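Conserved hypothetical protein (Staphylococcus aureus subsp. aureus, PDB 2AP3) is of unknown function but belongs to a family of putative cell-wall binding lipoproteins and folds into a long bundle of helices. Local coordinates at residues K84-I89 with D131-Y136. Numbering follows the deposited sequence.
Sequences KEEDAI and DYAKAY
A water links Glu85 OE1 to Tyr132 OH, with its oxygen 2.7 Å from each. The water donates a hydrogen bond to Glu85 OE1 and lies in the plane of the Tyr132 ring at its edge. Glu85 OE2 touches the ring directly, 3.5 Å from Tyr132 CE2. It too comes at the edge, near the ring plane, and the carboxylate is turned only 22° from that plane. One carboxylate oxygen thus lies against the ring edge while the other reaches the phenol hydroxyl through the water. The two side chains cross at about a right angle. Glu85 reaches across because its CG stands anti to the backbone N (chi1 173°) and the chain beyond is extended. Glu85 OE2 also takes a hydrogen bond from His129, so each oxygen has a polar partner, which probably fixes the rotation of the group.

Glu86 makes the second contact, with Ala133. Glu86 OE2 rests 3.8 Å from Ala133 CB and forms a salt bridge with Lys137, one turn further along. Glu86 and Ala133 are the nearest backbone pair, with 7.1 Å between Glu86 CA and Ala133 CA, consistent with the small side chain of Ala133. Phe82 packs against Tyr132 and Ala133, and Leu174 of helix 157-195 touches Tyr132. The two segments run antiparallel. The contact joins an antiparallel helix pair, 61-96 with 109-150, near the middle of a long helical bundle.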
loop_
_atom_site.group_PDB
_atom_site.type_symbol
_atom_site.label_atom_id
_atom_site.label_comp_id
_atom_site.label_asym_id
_atom_site.label_seq_id
_atom_site.Cartn_x
_atom_site.Cartn_y
_atom_site.Cartn_z
ATOM N N LYS A 84 4.528 -1.210 9.164
ATOM C CA LYS A 84 5.735 -0.655 8.543
ATOM C C LYS A 84 5.410 0.004 7.196
ATOM O O LYS A 84 5.990 1.040 6.857
ATOM C CB LYS A 84 6.829 -1.718 8.391
ATOM C CG LYS A 84 7.361 -2.269 9.710
ATOM C CD LYS A 84 8.214 -3.497 9.432
ATOM C CE LYS A 84 8.628 -4.215 10.696
ATOM N NZ LYS A 84 9.469 -5.433 10.417
ATOM N N GLU A 85 4.500 -0.596 6.427
ATOM C CA GLU A 85 4.056 0.006 5.150
ATOM C C GLU A 85 3.299 1.303 5.414
ATOM O O GLU A 85 3.540 2.325 4.773
ATOM C CB GLU A 85 3.215 -0.976 4.316
ATOM C CG GLU A 85 2.605 -0.313 3.056
ATOM C CD GLU A 85 1.962 -1.305 2.090
ATOM O OE1 GLU A 85 2.295 -2.521 2.154
ATOM O OE2 GLU A 85 1.092 -0.865 1.282
ATOM N N GLU A 86 2.399 1.270 6.388
ATOM C CA GLU A 86 1.642 2.459 6.750
ATOM C C GLU A 86 2.575 3.572 7.169
ATOM O O GLU A 86 2.412 4.722 6.715
ATOM C CB GLU A 86 0.672 2.135 7.877
ATOM C CG GLU A 86 -0.416 1.149 7.429
ATOM C CD GLU A 86 -1.396 0.903 8.549
ATOM O OE1 GLU A 86 -1.105 0.078 9.460
ATOM O OE2 GLU A 86 -2.442 1.569 8.533
ATOM N N ASP A 87 3.558 3.234 8.003
ATOM C CA ASP A 87 4.530 4.217 8.507
ATOM C C ASP A 87 5.366 4.784 7.360
ATOM O O ASP A 87 5.697 5.968 7.352
ATOM C CB ASP A 87 5.438 3.603 9.591
ATOM C CG ASP A 87 4.689 3.283 10.908
ATOM O OD1 ASP A 87 3.551 3.743 11.127
ATOM O OD2 ASP A 87 5.279 2.571 11.752
ATOM N N ALA A 88 5.680 3.949 6.372
ATOM C CA ALA A 88 6.524 4.369 5.265
ATOM C C ALA A 88 5.777 5.375 4.411
ATOM O O ALA A 88 6.340 6.393 4.002
ATOM C CB ALA A 88 6.937 3.187 4.438
ATOM N N ILE A 89 4.507 5.100 4.153
ATOM C CA ILE A 89 3.699 5.992 3.327
ATOM C C ILE A 89 3.484 7.302 4.061
ATOM O O ILE A 89 3.464 8.367 3.439
ATOM C CB ILE A 89 2.371 5.325 2.881
ATOM C CG1 ILE A 89 2.677 4.205 1.879
ATOM C CG2 ILE A 89 1.390 6.368 2.321
ATOM C CD1 ILE A 89 3.292 4.733 0.545
ATOM N N ASP A 131 -7.111 4.484 1.925
ATOM C CA ASP A 131 -8.283 3.637 1.670
ATOM C C ASP A 131 -7.862 2.166 1.611
ATOM O O ASP A 131 -8.501 1.280 2.193
ATOM C CB ASP A 131 -8.922 4.013 0.334
ATOM C CG ASP A 131 -9.569 5.378 0.342
ATOM O OD1 ASP A 131 -9.824 5.941 1.430
ATOM O OD2 ASP A 131 -9.845 5.889 -0.769
ATOM N N TYR A 132 -6.779 1.914 0.888
ATOM C CA TYR A 132 -6.236 0.547 0.771
ATOM C C TYR A 132 -5.840 -0.037 2.155
ATOM O O TYR A 132 -6.197 -1.180 2.500
ATOM C CB TYR A 132 -5.067 0.537 -0.238
ATOM C CG TYR A 132 -4.231 -0.719 -0.188
ATOM C CD1 TYR A 132 -4.707 -1.913 -0.713
ATOM C CD2 TYR A 132 -2.962 -0.719 0.410
ATOM C CE1 TYR A 132 -3.954 -3.067 -0.661
ATOM C CE2 TYR A 132 -2.186 -1.885 0.481
ATOM C CZ TYR A 132 -2.696 -3.060 -0.071
ATOM O OH TYR A 132 -1.961 -4.229 -0.026
ATOM N N ALA A 133 -5.107 0.751 2.947
ATOM C CA ALA A 133 -4.694 0.315 4.286
ATOM C C ALA A 133 -5.914 -0.005 5.155
ATOM O O ALA A 133 -5.936 -1.009 5.848
ATOM C CB ALA A 133 -3.839 1.372 4.953
ATOM N N LYS A 134 -6.932 0.853 5.114
ATOM C CA LYS A 134 -8.159 0.600 5.873
ATOM C C LYS A 134 -8.789 -0.736 5.438
ATOM O O LYS A 134 -9.214 -1.548 6.263
ATOM C CB LYS A 134 -9.164 1.748 5.692
ATOM C CG LYS A 134 -10.342 1.716 6.672
ATOM C CD LYS A 134 -11.195 2.988 6.525
ATOM C CE LYS A 134 -12.504 2.897 7.286
ATOM N NZ LYS A 134 -12.321 2.702 8.754
ATOM N N ALA A 135 -8.846 -0.964 4.129
ATOM C CA ALA A 135 -9.495 -2.170 3.596
ATOM C C ALA A 135 -8.683 -3.433 3.952
ATOM O O ALA A 135 -9.253 -4.476 4.277
ATOM C CB ALA A 135 -9.669 -2.053 2.086
ATOM N N TYR A 136 -7.356 -3.327 3.886
ATOM C CA TYR A 136 -6.519 -4.463 4.214
ATOM C C TYR A 136 -6.665 -4.818 5.695
ATOM O O TYR A 136 -6.905 -5.983 6.040
ATOM C CB TYR A 136 -5.042 -4.174 3.868
ATOM C CG TYR A 136 -4.143 -5.319 4.273
ATOM C CD1 TYR A 136 -4.196 -6.535 3.589
ATOM C CD2 TYR A 136 -3.291 -5.211 5.378
ATOM C CE1 TYR A 136 -3.409 -7.619 3.979
ATOM C CE2 TYR A 136 -2.479 -6.310 5.782
ATOM C CZ TYR A 136 -2.538 -7.494 5.062
ATOM O OH TYR A 136 -1.749 -8.570 5.458
HETATM O O HOH W 1 0.487 -4.256 1.145
#